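Local structure of quinoline 2-oxidoreductase large subunit (1T3Q) at residues P69-V74 with V119-R124; F228-V233 with H242-R247; A342-V347 with N415-T420; R452-G457 with E647-T652; G558-I563 with A626-D631. The protein binds the molybdenum-pterin cytosine dinucleotide cofactor in quinoline 2-oxidoreductase, a molybdenum hydroxylase of the xanthine dehydrogenase family, and probably oxidises quinoline at its C2 carbon. One frame throughout, in Å; residues are numbered along the deposited sequence.

From the N terminus, the chain first closes on itself at interaction 1, where strands 71-76 and 115-121 pair at one edge of a mixed sheet. Interaction 2 then packs helix 226-237 against strand 244-247, at the other edge of that same sheet, about 16 Å away between nearest atoms. Interaction 3 brings together two loops, 68 residues apart in sequence, on the far side of the chain's centre from interaction 1. Each of these three closes before the next opens. Interaction 4 spans the longest loop, joining strands 454-467 and 636-649, and interaction 5, helix 549-576 on strand 625-629, is nested inside it. Interactions 2 and 5 both also touch the second large subunit.

Interaction 1: residues P69-V74 with V119-R124; sequences PGVELV and VVASSR
With CG1 anti to the backbone N in both residues (chi1 177° in Val71, 176° in Val119), the two valines each send that methyl to the same face of the sheet, where the CG1 atoms of Val71 and Val119 meet at 3.9 Å, the side chains crossing at about a right angle. The contact is a classic beta bulge in an antiparallel pair, strand 71-76 against strand 115-121, within the a/b hammerhead domain. Val71 pairs with Ala121, yet Leu73 pairs with Val120, so Glu72 is the extra residue. Both Glu72 and Leu73 face Val120: Val120 O takes a nearly straight bond from Glu72 N (2.9 Å) and a weak one from Leu73 N (3.3 Å). Beyond the bulge, Val120 N returns a bond to Leu73 O at 2.9 Å. The methyls of Val74 and Val119 lie side by side and point the same way, with CG2 of each 3.9 Å apart, and Ala130 of helix 124-131 packs on Val71 and Val119. On the other face Leu73 and Val120 lie against Leu271 and Leu275 of helix 263-275, so the pair is lined by a helix on both sides. Just before the strand begins, Gly70, at a positive phi of 96°, lies beside the Ser122 hydroxyl, and its carbonyl O accepts the Ser122 N-H at 2.8 Å.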
# COMPACT_ATOMS: atom_id res chain seq x y z
N PRO B 69 -19.20 -16.01 18.88
CA PRO B 69 -18.15 -14.99 19.05
C PRO B 69 -17.19 -14.93 17.87
O PRO B 69 -16.82 -15.95 17.30
CB PRO B 69 -17.47 -15.41 20.36
CG PRO B 69 -17.84 -16.85 20.52
CD PRO B 69 -19.25 -16.91 20.04
N GLY B 70 -16.81 -13.71 17.50
CA GLY B 70 -15.90 -13.52 16.38
C GLY B 70 -16.64 -13.22 15.09
O GLY B 70 -16.05 -12.69 14.14
N VAL B 71 -17.92 -13.55 15.03
CA VAL B 71 -18.72 -13.30 13.84
C VAL B 71 -19.24 -11.87 13.84
O VAL B 71 -19.77 -11.38 14.84
CB VAL B 71 -19.92 -14.25 13.76
CG1 VAL B 71 -20.78 -13.89 12.54
CG2 VAL B 71 -19.44 -15.69 13.66
N GLU B 72 -19.08 -11.19 12.71
CA GLU B 72 -19.50 -9.81 12.57
C GLU B 72 -20.72 -9.65 11.67
O GLU B 72 -21.42 -8.64 11.74
CB GLU B 72 -18.35 -8.97 12.01
CG GLU B 72 -17.14 -8.93 12.91
CD GLU B 72 -17.39 -8.17 14.20
OE1 GLU B 72 -16.74 -8.49 15.21
OE2 GLU B 72 -18.23 -7.25 14.19
N LEU B 73 -20.98 -10.65 10.84
CA LEU B 73 -22.09 -10.53 9.91
C LEU B 73 -22.42 -11.83 9.20
O LEU B 73 -21.54 -12.65 8.92
CB LEU B 73 -21.75 -9.45 8.88
CG LEU B 73 -22.63 -9.16 7.66
CD1 LEU B 73 -22.17 -7.85 7.02
CD2 LEU B 73 -22.55 -10.29 6.65
N VAL B 74 -23.70 -12.02 8.91
CA VAL B 74 -24.16 -13.20 8.18
C VAL B 74 -25.26 -12.72 7.22
O VAL B 74 -26.26 -12.16 7.66
CB VAL B 74 -24.74 -14.28 9.11
CG1 VAL B 74 -25.21 -15.46 8.28
CG2 VAL B 74 -23.68 -14.73 10.10
N VAL B 119 -20.63 -15.63 5.67
CA VAL B 119 -20.33 -15.23 7.03
C VAL B 119 -19.00 -14.49 7.06
O VAL B 119 -18.03 -14.92 6.44
CB VAL B 119 -20.20 -16.46 7.97
CG1 VAL B 119 -19.80 -16.01 9.37
CG2 VAL B 119 -21.53 -17.24 8.00
N VAL B 120 -18.98 -13.36 7.74
CA VAL B 120 -17.75 -12.59 7.89
C VAL B 120 -17.38 -12.68 9.37
O VAL B 120 -18.20 -12.39 10.24
CB VAL B 120 -17.93 -11.12 7.48
CG1 VAL B 120 -16.67 -10.33 7.78
CG2 VAL B 120 -18.25 -11.04 5.99
N ALA B 121 -16.15 -13.11 9.65
CA ALA B 121 -15.71 -13.26 11.04
C ALA B 121 -14.24 -12.88 11.22
O ALA B 121 -13.54 -12.57 10.26
CB ALA B 121 -15.96 -14.69 11.51
N SER B 122 -13.78 -12.93 12.47
CA SER B 122 -12.41 -12.57 12.82
C SER B 122 -11.35 -13.45 12.17
O SER B 122 -10.20 -13.04 12.03
CB SER B 122 -12.24 -12.62 14.34
OG SER B 122 -12.55 -13.91 14.82
N SER B 123 -11.73 -14.66 11.78
CA SER B 123 -10.81 -15.58 11.12
C SER B 123 -11.61 -16.46 10.18
O SER B 123 -12.82 -16.60 10.33
CB SER B 123 -10.09 -16.47 12.14
OG SER B 123 -10.93 -17.53 12.57
N ARG B 124 -10.93 -17.05 9.20
CA ARG B 124 -11.58 -17.93 8.24
C ARG B 124 -12.13 -19.16 8.96
O ARG B 124 -13.23 -19.63 8.65
CB ARG B 124 -10.59 -18.34 7.15
CG ARG B 124 -11.05 -19.48 6.26
CD ARG B 124 -12.24 -19.11 5.38
NE ARG B 124 -12.59 -20.24 4.54
CZ ARG B 124 -12.85 -20.16 3.24
NH1 ARG B 124 -12.82 -19.00 2.61
NH2 ARG B 124 -13.13 -21.27 2.55

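Interaction 2: residues F228-V233 with H242-R247; sequences FVRTMV and HLIEVR
Arg230 lays its CB over the CG2 methyl of Val246, 3.6 Å away, and from there runs out extended, slanting across the strand, its CG passing the CG2 of Ile244 at 4.0 Å. With CG anti to the backbone N (chi1 173°) and the chain straight from CG to NE, the guanidinium arrives beside the carbonyl of Ile244. There Arg230 NE gives a bond to Ile244 O of 2.8 Å; the oxygen lies close to the guanidinium plane, while the donor stands 32° out of the carbonyl plane. Farther out, Arg230 NH1 comes within 3.6 Å of His242 CA, and a water joins the two segments there, donating to His242 O and accepting a weak bond from NH1. These elements belong to a beta-alpha-beta unit, strand 216-221, helix 226-237 and strand 244-247, and the arginine reaches from the helix to the last strand; the strand residues 244-247 run at 146° to the helix segment 228-233. Two apolar pairs lie between helix and strand: Val233 CG1 on Ile244 CD1 at 3.9 Å, and Val229 CG1 on Val246 CG2 at 4.2 Å, the latter two side chains crossing at about a right angle. Helix 263-275 packs on Val229 and Val233. The charged end of Arg230 also reaches the subunit interface: NH1 makes a salt bridge with Asp492 of the second large subunit, which probably offsets the nearby Arg490 of that same subunit.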
# COMPACT_ATOMS: atom_id res chain seq x y z
N PHE B 228 -11.94 -4.31 -16.34
CA PHE B 228 -13.25 -4.92 -16.50
C PHE B 228 -13.93 -5.07 -15.14
O PHE B 228 -15.10 -4.73 -14.97
CB PHE B 228 -13.08 -6.29 -17.16
CG PHE B 228 -14.28 -7.20 -17.04
CD1 PHE B 228 -15.43 -6.96 -17.78
CD2 PHE B 228 -14.23 -8.30 -16.20
CE1 PHE B 228 -16.53 -7.83 -17.68
CE2 PHE B 228 -15.32 -9.17 -16.10
CZ PHE B 228 -16.47 -8.93 -16.84
N VAL B 229 -13.19 -5.59 -14.16
CA VAL B 229 -13.74 -5.77 -12.82
C VAL B 229 -14.17 -4.44 -12.22
O VAL B 229 -15.26 -4.33 -11.64
CB VAL B 229 -12.71 -6.45 -11.89
CG1 VAL B 229 -13.24 -6.52 -10.46
CG2 VAL B 229 -12.42 -7.86 -12.40
N ARG B 230 -13.33 -3.42 -12.35
CA ARG B 230 -13.64 -2.10 -11.81
C ARG B 230 -14.96 -1.57 -12.37
O ARG B 230 -15.83 -1.13 -11.62
CB ARG B 230 -12.51 -1.12 -12.14
CG ARG B 230 -12.81 0.34 -11.76
CD ARG B 230 -11.61 1.21 -12.07
NE ARG B 230 -11.85 2.64 -11.83
CZ ARG B 230 -11.94 3.56 -12.79
NH1 ARG B 230 -12.14 4.83 -12.48
NH2 ARG B 230 -11.85 3.20 -14.06
N THR B 231 -15.10 -1.62 -13.69
CA THR B 231 -16.32 -1.14 -14.34
C THR B 231 -17.55 -1.95 -13.93
O THR B 231 -18.63 -1.38 -13.72
CB THR B 231 -16.18 -1.19 -15.87
OG1 THR B 231 -15.00 -0.48 -16.27
CG2 THR B 231 -17.40 -0.54 -16.53
N MET B 232 -17.41 -3.27 -13.82
CA MET B 232 -18.55 -4.11 -13.44
C MET B 232 -18.96 -3.93 -11.98
O MET B 232 -20.15 -4.00 -11.66
CB MET B 232 -18.26 -5.59 -13.73
CG MET B 232 -18.05 -5.90 -15.22
SD MET B 232 -19.34 -5.24 -16.31
CE MET B 232 -18.53 -3.81 -16.89
N VAL B 233 -17.99 -3.71 -11.10
CA VAL B 233 -18.33 -3.49 -9.70
C VAL B 233 -19.13 -2.19 -9.62
O VAL B 233 -20.14 -2.11 -8.91
CB VAL B 233 -17.07 -3.35 -8.81
CG1 VAL B 233 -17.47 -2.85 -7.42
CG2 VAL B 233 -16.37 -4.69 -8.70
N HIS B 242 -15.22 6.24 -10.56
CA HIS B 242 -13.99 6.94 -10.24
C HIS B 242 -13.56 6.75 -8.79
O HIS B 242 -12.42 7.04 -8.43
CB HIS B 242 -14.13 8.44 -10.55
CG HIS B 242 -15.26 9.10 -9.82
ND1 HIS B 242 -15.09 10.25 -9.08
CD2 HIS B 242 -16.58 8.80 -9.75
CE1 HIS B 242 -16.26 10.63 -8.58
NE2 HIS B 242 -17.18 9.76 -8.98
N LEU B 243 -14.48 6.27 -7.96
CA LEU B 243 -14.18 6.05 -6.55
C LEU B 243 -13.75 4.60 -6.31
O LEU B 243 -13.71 4.14 -5.17
CB LEU B 243 -15.40 6.38 -5.68
CG LEU B 243 -15.90 7.82 -5.79
CD1 LEU B 243 -17.09 8.05 -4.88
CD2 LEU B 243 -14.76 8.76 -5.42
N ILE B 244 -13.44 3.90 -7.38
CA ILE B 244 -13.02 2.51 -7.27
C ILE B 244 -11.67 2.27 -7.92
O ILE B 244 -11.40 2.75 -9.03
CB ILE B 244 -14.00 1.55 -7.98
CG1 ILE B 244 -15.41 1.70 -7.41
CG2 ILE B 244 -13.51 0.11 -7.82
CD1 ILE B 244 -16.45 0.82 -8.12
N GLU B 245 -10.81 1.54 -7.22
CA GLU B 245 -9.51 1.18 -7.77
C GLU B 245 -9.36 -0.32 -7.60
O GLU B 245 -9.62 -0.86 -6.52
CB GLU B 245 -8.34 1.86 -7.04
CG GLU B 245 -6.99 1.37 -7.59
CD GLU B 245 -5.79 1.84 -6.80
OE1 GLU B 245 -4.65 1.54 -7.22
OE2 GLU B 245 -5.97 2.51 -5.76
N VAL B 246 -8.97 -0.99 -8.66
CA VAL B 246 -8.76 -2.43 -8.60
C VAL B 246 -7.25 -2.63 -8.68
O VAL B 246 -6.59 -2.02 -9.52
CB VAL B 246 -9.45 -3.15 -9.75
CG1 VAL B 246 -8.96 -4.59 -9.84
CG2 VAL B 246 -10.98 -3.13 -9.53
N ARG B 247 -6.71 -3.46 -7.80
CA ARG B 247 -5.27 -3.75 -7.79
C ARG B 247 -5.07 -5.23 -8.02
O ARG B 247 -5.84 -6.05 -7.54
CB ARG B 247 -4.65 -3.34 -6.46
CG ARG B 247 -4.61 -1.83 -6.25
CD ARG B 247 -3.97 -1.44 -4.93
NE ARG B 247 -4.09 -0.00 -4.72
CZ ARG B 247 -3.78 0.63 -3.59
NH1 ARG B 247 -3.93 1.95 -3.52
NH2 ARG B 247 -3.33 -0.04 -2.55
O HOH W 1 -10.77 6.75 -10.45

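Interaction 3: residues A342-V347 with N415-T420; sequences AVILGV and NRLGQT
Leu345 and Leu417 form the apolar part of this contact between two type I beta turns: Val343-Gly346, which follows helix 337-342 and leads to strand 352-360, and Asn415-Gly418, between strands 413-414 and 420-421. Leu345 CD1 sits 3.8 Å from Leu417 CG and also reaches the amide carbon of Asn415. Leu417 CD1 also presses on Ile344 CG2, a tight 3.5 Å; the torsion of Ile344 places that methyl between its backbone N and carbonyl carbon, where it meets the leucine. Val353 of strand 352-360 packs on both leucines. The direct contacts between the segments are apolar or van der Waals; the polar links run through water. One water donates to both Ala342 O and Leu417 O, though other acceptors compete for its protons. Two more bridge Gly346 O and Asn415 ND2, the ND2 bond to the second being weak; that second water also donates to Gln419 OE1 at 2.6 Å, an oxygen that takes a bond from Asn464. The side chain of Asn415 is held from its own segment: its OD1 accepts weakly from Leu417 N and, nearly straight, from Gln419 N at 3.0 Å, the latter donor standing 50° out of the carbonyl plane.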
# COMPACT_ATOMS: atom_id res chain seq x y z
N ALA B 342 -17.03 -21.21 -35.27
CA ALA B 342 -16.58 -20.14 -36.16
C ALA B 342 -15.25 -20.49 -36.82
O ALA B 342 -15.00 -20.08 -37.95
CB ALA B 342 -16.45 -18.84 -35.38
N VAL B 343 -14.41 -21.25 -36.13
CA VAL B 343 -13.11 -21.63 -36.68
C VAL B 343 -12.99 -23.13 -36.93
O VAL B 343 -11.88 -23.67 -36.98
CB VAL B 343 -11.96 -21.20 -35.73
CG1 VAL B 343 -11.98 -19.69 -35.52
CG2 VAL B 343 -12.09 -21.93 -34.41
N ILE B 344 -14.12 -23.80 -37.10
CA ILE B 344 -14.15 -25.24 -37.30
C ILE B 344 -13.38 -25.76 -38.53
O ILE B 344 -12.95 -26.91 -38.55
CB ILE B 344 -15.62 -25.76 -37.36
CG1 ILE B 344 -15.67 -27.26 -37.08
CG2 ILE B 344 -16.22 -25.47 -38.73
CD1 ILE B 344 -15.39 -27.60 -35.62
N LEU B 345 -13.20 -24.92 -39.55
CA LEU B 345 -12.48 -25.34 -40.75
C LEU B 345 -10.98 -25.23 -40.55
O LEU B 345 -10.19 -25.77 -41.34
CB LEU B 345 -12.89 -24.50 -41.96
CG LEU B 345 -14.38 -24.59 -42.32
CD1 LEU B 345 -14.65 -23.76 -43.56
CD2 LEU B 345 -14.75 -26.04 -42.55
N GLY B 346 -10.60 -24.52 -39.50
CA GLY B 346 -9.19 -24.34 -39.21
C GLY B 346 -8.35 -23.88 -40.39
O GLY B 346 -8.61 -22.86 -41.02
N VAL B 347 -7.36 -24.70 -40.71
CA VAL B 347 -6.39 -24.42 -41.76
C VAL B 347 -6.74 -24.99 -43.14
O VAL B 347 -5.98 -24.81 -44.11
CB VAL B 347 -5.03 -24.98 -41.26
CG1 VAL B 347 -4.54 -26.10 -42.13
CG2 VAL B 347 -4.05 -23.87 -41.12
N ASN B 415 -12.18 -18.66 -46.49
CA ASN B 415 -12.88 -19.94 -46.49
C ASN B 415 -14.39 -19.80 -46.41
O ASN B 415 -14.92 -18.70 -46.31
CB ASN B 415 -12.36 -20.85 -45.35
CG ASN B 415 -12.72 -20.35 -43.97
OD1 ASN B 415 -13.69 -19.61 -43.78
ND2 ASN B 415 -11.95 -20.78 -42.97
N ARG B 416 -15.07 -20.94 -46.47
CA ARG B 416 -16.53 -20.97 -46.44
C ARG B 416 -17.17 -20.26 -45.25
O ARG B 416 -18.28 -19.74 -45.37
CB ARG B 416 -17.01 -22.43 -46.47
CG ARG B 416 -18.52 -22.59 -46.36
CD ARG B 416 -19.25 -22.10 -47.61
NE ARG B 416 -20.70 -22.22 -47.45
CZ ARG B 416 -21.45 -21.41 -46.72
NH1 ARG B 416 -22.76 -21.61 -46.63
NH2 ARG B 416 -20.90 -20.38 -46.08
N LEU B 417 -16.47 -20.22 -44.12
CA LEU B 417 -17.03 -19.57 -42.94
C LEU B 417 -16.59 -18.12 -42.75
O LEU B 417 -16.74 -17.54 -41.68
CB LEU B 417 -16.69 -20.39 -41.68
CG LEU B 417 -17.31 -21.80 -41.66
CD1 LEU B 417 -16.96 -22.49 -40.36
CD2 LEU B 417 -18.82 -21.71 -41.82
N GLY B 418 -16.04 -17.54 -43.82
CA GLY B 418 -15.63 -16.15 -43.77
C GLY B 418 -14.32 -15.78 -43.10
O GLY B 418 -14.12 -14.61 -42.77
N GLN B 419 -13.43 -16.74 -42.88
CA GLN B 419 -12.15 -16.40 -42.28
C GLN B 419 -11.15 -16.22 -43.41
O GLN B 419 -10.97 -17.11 -44.24
CB GLN B 419 -11.65 -17.49 -41.32
CG GLN B 419 -10.39 -17.05 -40.55
CD GLN B 419 -9.81 -18.14 -39.65
OE1 GLN B 419 -9.32 -19.16 -40.13
NE2 GLN B 419 -9.87 -17.92 -38.34
N THR B 420 -10.49 -15.07 -43.44
CA THR B 420 -9.52 -14.80 -44.49
C THR B 420 -8.10 -15.06 -43.99
O THR B 420 -7.66 -14.47 -43.00
CB THR B 420 -9.62 -13.33 -44.98
OG1 THR B 420 -10.94 -13.09 -45.47
CG2 THR B 420 -8.61 -13.08 -46.10
O HOH W 2 -16.58 -18.12 -39.06
O HOH W 3 -9.84 -22.55 -43.52
O HOH W 4 -10.74 -21.39 -40.04

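Interaction 4: residues R452-G457 with E647-T652; sequences RGKYLG and EIDAST
The first strand of a four-stranded mixed sheet begins here, directly after helix 439-450, which ends in a Schellman motif with Gly453 as its C-prime residue. Strand 454-467 pairs antiparallel with strand 636-649. Tyr455 and Ile648 form the hydrogen-bonded pair: Tyr455 N donates to Ile648 O at 2.7 Å, and Ile648 N bonds back to Tyr455 O. Beyond the strand end, Ala650 N donates to Gly453 O at 2.9 Å. On one face the Tyr455 ring receives the Ala650 methyl over its plane, a CH-pi contact with CB 4.0 Å from the ring centroid and 30° off the normal; His763 meets the ring edge-to-face. The opposite face carries the charges. Lys454, bent at chi2 (-71°), brings NZ to Asp649 OD1 at 2.7 Å, on the anti side of the carboxylate, while its salt bridge to Glu647 OE2 is long at 3.7 Å. Glu647 OE2 has a closer partner in Arg656 on the next strand. A water donates to both Gly453 O and Asp649 OD1. The other carboxylate oxygen, Asp649 OD2, accepts from Thr652 N at 2.7 Å through its anti lone pair. The two oxygens of Asp649 thus divide their work between the lysine across the sheet and the backbone that follows, an Asx motif at the end of a beta strand.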
# COMPACT_ATOMS: atom_id res chain seq x y z
N ARG B 452 5.78 -56.65 -27.85
CA ARG B 452 5.92 -56.47 -26.41
C ARG B 452 4.58 -56.16 -25.75
O ARG B 452 4.53 -55.74 -24.59
CB ARG B 452 6.90 -55.33 -26.10
N GLY B 453 3.50 -56.37 -26.50
CA GLY B 453 2.17 -56.11 -25.96
C GLY B 453 1.91 -54.64 -25.71
O GLY B 453 1.21 -54.28 -24.76
N LYS B 454 2.48 -53.79 -26.56
CA LYS B 454 2.31 -52.34 -26.43
C LYS B 454 1.74 -51.78 -27.73
O LYS B 454 2.21 -52.11 -28.82
CB LYS B 454 3.66 -51.68 -26.14
CG LYS B 454 4.37 -52.17 -24.89
CD LYS B 454 3.67 -51.71 -23.62
CE LYS B 454 4.50 -52.04 -22.39
NZ LYS B 454 3.91 -51.45 -21.16
N TYR B 455 0.74 -50.92 -27.60
CA TYR B 455 0.12 -50.29 -28.76
C TYR B 455 0.68 -48.88 -28.90
O TYR B 455 0.39 -48.00 -28.09
CB TYR B 455 -1.40 -50.22 -28.57
CG TYR B 455 -2.07 -51.57 -28.41
CD1 TYR B 455 -3.21 -51.71 -27.62
CD2 TYR B 455 -1.58 -52.70 -29.06
CE1 TYR B 455 -3.85 -52.94 -27.49
CE2 TYR B 455 -2.21 -53.94 -28.94
CZ TYR B 455 -3.35 -54.05 -28.15
OH TYR B 455 -3.98 -55.27 -28.03
N LEU B 456 1.50 -48.65 -29.93
CA LEU B 456 2.09 -47.34 -30.14
C LEU B 456 1.29 -46.59 -31.20
O LEU B 456 0.87 -47.18 -32.19
CB LEU B 456 3.55 -47.50 -30.58
CG LEU B 456 4.51 -46.37 -30.23
CD1 LEU B 456 4.66 -46.27 -28.71
CD2 LEU B 456 5.87 -46.65 -30.87
N GLY B 457 1.08 -45.30 -30.98
CA GLY B 457 0.31 -44.52 -31.93
C GLY B 457 0.83 -43.11 -32.13
O GLY B 457 1.31 -42.48 -31.18
N GLU B 647 1.93 -44.63 -25.95
CA GLU B 647 2.11 -46.07 -25.83
C GLU B 647 1.05 -46.58 -24.87
O GLU B 647 0.93 -46.10 -23.75
CB GLU B 647 3.50 -46.39 -25.26
CG GLU B 647 3.67 -47.86 -24.91
CD GLU B 647 4.95 -48.14 -24.14
OE1 GLU B 647 6.03 -48.16 -24.77
OE2 GLU B 647 4.88 -48.32 -22.91
N ILE B 648 0.27 -47.55 -25.33
CA ILE B 648 -0.79 -48.14 -24.52
C ILE B 648 -0.45 -49.60 -24.22
O ILE B 648 -0.14 -50.36 -25.12
CB ILE B 648 -2.14 -48.10 -25.26
CG1 ILE B 648 -2.51 -46.65 -25.58
CG2 ILE B 648 -3.21 -48.76 -24.41
CD1 ILE B 648 -3.75 -46.53 -26.46
N ASP B 649 -0.50 -49.97 -22.94
CA ASP B 649 -0.22 -51.35 -22.54
C ASP B 649 -1.44 -52.20 -22.87
O ASP B 649 -2.54 -51.91 -22.40
CB ASP B 649 0.06 -51.41 -21.03
CG ASP B 649 0.55 -52.78 -20.59
OD1 ASP B 649 1.75 -53.06 -20.78
OD2 ASP B 649 -0.26 -53.57 -20.08
N ALA B 650 -1.26 -53.24 -23.67
CA ALA B 650 -2.37 -54.10 -24.07
C ALA B 650 -3.06 -54.84 -22.91
O ALA B 650 -4.23 -55.20 -23.02
CB ALA B 650 -1.91 -55.11 -25.11
N SER B 651 -2.34 -55.05 -21.82
CA SER B 651 -2.92 -55.76 -20.68
C SER B 651 -3.49 -54.88 -19.57
O SER B 651 -4.49 -55.24 -18.95
CB SER B 651 -1.87 -56.71 -20.07
OG SER B 651 -1.55 -57.75 -20.98
N THR B 652 -2.85 -53.75 -19.31
CA THR B 652 -3.31 -52.87 -18.24
C THR B 652 -4.00 -51.60 -18.73
O THR B 652 -4.61 -50.88 -17.94
CB THR B 652 -2.13 -52.47 -17.34
OG1 THR B 652 -1.21 -51.66 -18.08
CG2 THR B 652 -1.41 -53.71 -16.83
O HOH W 5 1.49 -55.61 -22.25

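Interaction 5: residues G558-I563 with A626-D631; sequences GRAASI and ATATYD
Arg559 sets its CB against the CB of Ala628, 3.5 Å away, and the rest of its side chain folds over Ala628 to the carbonyl of Thr629. CG stands anti to the carbonyl carbon (chi1 -75°); CD comes within 3.3 Å of Thr629 O, and the bend at chi3 (62°) turns NE and the guanidinium back over Ala628. NE passes Ala628 CB at 3.9 Å, and CZ lies over the same methyl, which stands 3.6 Å above the guanidinium plane, over its centre. At the tip, NH2 donates to Thr629 O at 2.9 Å. The carbonyl oxygen is at the edge of the guanidinium, close to its plane, and the donor lies in the carbonyl plane. This edge-on bond and the methyl on its face help fix the rotation of the flat group, together with its salt bridges: NE to Glu5, and NH1 to Asp621 of the second large subunit. The helix concerned, 549-576, packs on the edge strand 625-629 of a mixed four-stranded sheet, segment 558-563 running at 146° to strand residues 626-629. Small residues let these two segments come near, with axes 6.6 Å apart. Ala560 CB rests 3.6 Å from Ala626 O, and one turn further along, Ile563 CG2 touches Ala626 CB at 3.5 Å while its CD1 lies near both the Ala626 and Ala628 methyls. Along one edge the strand is hydrogen-bonded to strand 486-491, and Thr629 N also donates to Thr623 OG1 of the second large subunit.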
# COMPACT_ATOMS: atom_id res chain seq x y z
N GLY B 558 3.38 0.51 -28.20
CA GLY B 558 3.96 1.04 -29.42
C GLY B 558 3.44 2.44 -29.71
O GLY B 558 4.21 3.38 -29.87
N ARG B 559 2.11 2.58 -29.75
CA ARG B 559 1.49 3.87 -30.01
C ARG B 559 1.88 4.94 -28.99
O ARG B 559 2.25 6.05 -29.36
CB ARG B 559 -0.04 3.74 -29.99
CG ARG B 559 -0.67 3.09 -31.21
CD ARG B 559 -2.12 3.58 -31.35
NE ARG B 559 -2.15 5.02 -31.57
CZ ARG B 559 -3.15 5.83 -31.23
NH1 ARG B 559 -3.06 7.13 -31.48
NH2 ARG B 559 -4.23 5.36 -30.62
N ALA B 560 1.77 4.61 -27.70
CA ALA B 560 2.10 5.57 -26.66
C ALA B 560 3.57 5.97 -26.72
O ALA B 560 3.90 7.16 -26.61
CB ALA B 560 1.77 4.99 -25.29
N ALA B 561 4.45 4.99 -26.89
CA ALA B 561 5.88 5.26 -26.97
C ALA B 561 6.21 6.10 -28.20
O ALA B 561 7.10 6.95 -28.16
CB ALA B 561 6.66 3.96 -27.01
N SER B 562 5.47 5.87 -29.28
CA SER B 562 5.69 6.62 -30.52
C SER B 562 5.42 8.10 -30.34
O SER B 562 6.16 8.95 -30.84
CB SER B 562 4.81 6.06 -31.64
OG SER B 562 4.96 6.83 -32.83
N ILE B 563 4.35 8.42 -29.61
CA ILE B 563 4.00 9.81 -29.37
C ILE B 563 5.14 10.57 -28.71
O ILE B 563 5.51 11.66 -29.15
CB ILE B 563 2.74 9.94 -28.50
CG1 ILE B 563 1.54 9.35 -29.24
CG2 ILE B 563 2.50 11.40 -28.14
CD1 ILE B 563 0.30 9.24 -28.39
N ALA B 626 2.63 9.95 -22.59
CA ALA B 626 1.46 9.87 -23.45
C ALA B 626 0.73 8.55 -23.30
O ALA B 626 1.32 7.55 -22.87
CB ALA B 626 1.87 10.08 -24.91
N THR B 627 -0.54 8.55 -23.68
CA THR B 627 -1.39 7.37 -23.58
C THR B 627 -2.08 7.13 -24.92
O THR B 627 -2.45 8.08 -25.62
CB THR B 627 -2.45 7.57 -22.48
OG1 THR B 627 -1.79 7.80 -21.23
CG2 THR B 627 -3.35 6.34 -22.35
N ALA B 628 -2.26 5.86 -25.28
CA ALA B 628 -2.92 5.53 -26.53
C ALA B 628 -3.51 4.14 -26.49
O ALA B 628 -2.92 3.21 -25.93
CB ALA B 628 -1.91 5.62 -27.69
N THR B 629 -4.70 3.99 -27.07
CA THR B 629 -5.32 2.68 -27.12
C THR B 629 -4.95 2.06 -28.46
O THR B 629 -4.65 2.77 -29.42
CB THR B 629 -6.85 2.77 -27.01
OG1 THR B 629 -7.39 1.44 -27.01
CG2 THR B 629 -7.43 3.55 -28.19
N TYR B 630 -4.98 0.73 -28.52
CA TYR B 630 -4.67 0.02 -29.75
C TYR B 630 -5.63 -1.14 -29.95
O TYR B 630 -6.05 -1.80 -28.99
CB TYR B 630 -3.22 -0.48 -29.72
CG TYR B 630 -2.90 -1.55 -30.74
CD1 TYR B 630 -3.02 -2.90 -30.42
CD2 TYR B 630 -2.45 -1.23 -32.03
CE1 TYR B 630 -2.69 -3.90 -31.33
CE2 TYR B 630 -2.12 -2.22 -32.95
CZ TYR B 630 -2.24 -3.56 -32.59
OH TYR B 630 -1.88 -4.55 -33.47
N ASP B 631 -5.96 -1.39 -31.20
CA ASP B 631 -6.88 -2.46 -31.57
C ASP B 631 -6.48 -2.85 -33.00
O ASP B 631 -6.51 -2.01 -33.90
CB ASP B 631 -8.31 -1.90 -31.52
CG ASP B 631 -9.38 -2.98 -31.65
OD1 ASP B 631 -9.08 -4.17 -31.41
OD2 ASP B 631 -10.53 -2.62 -31.96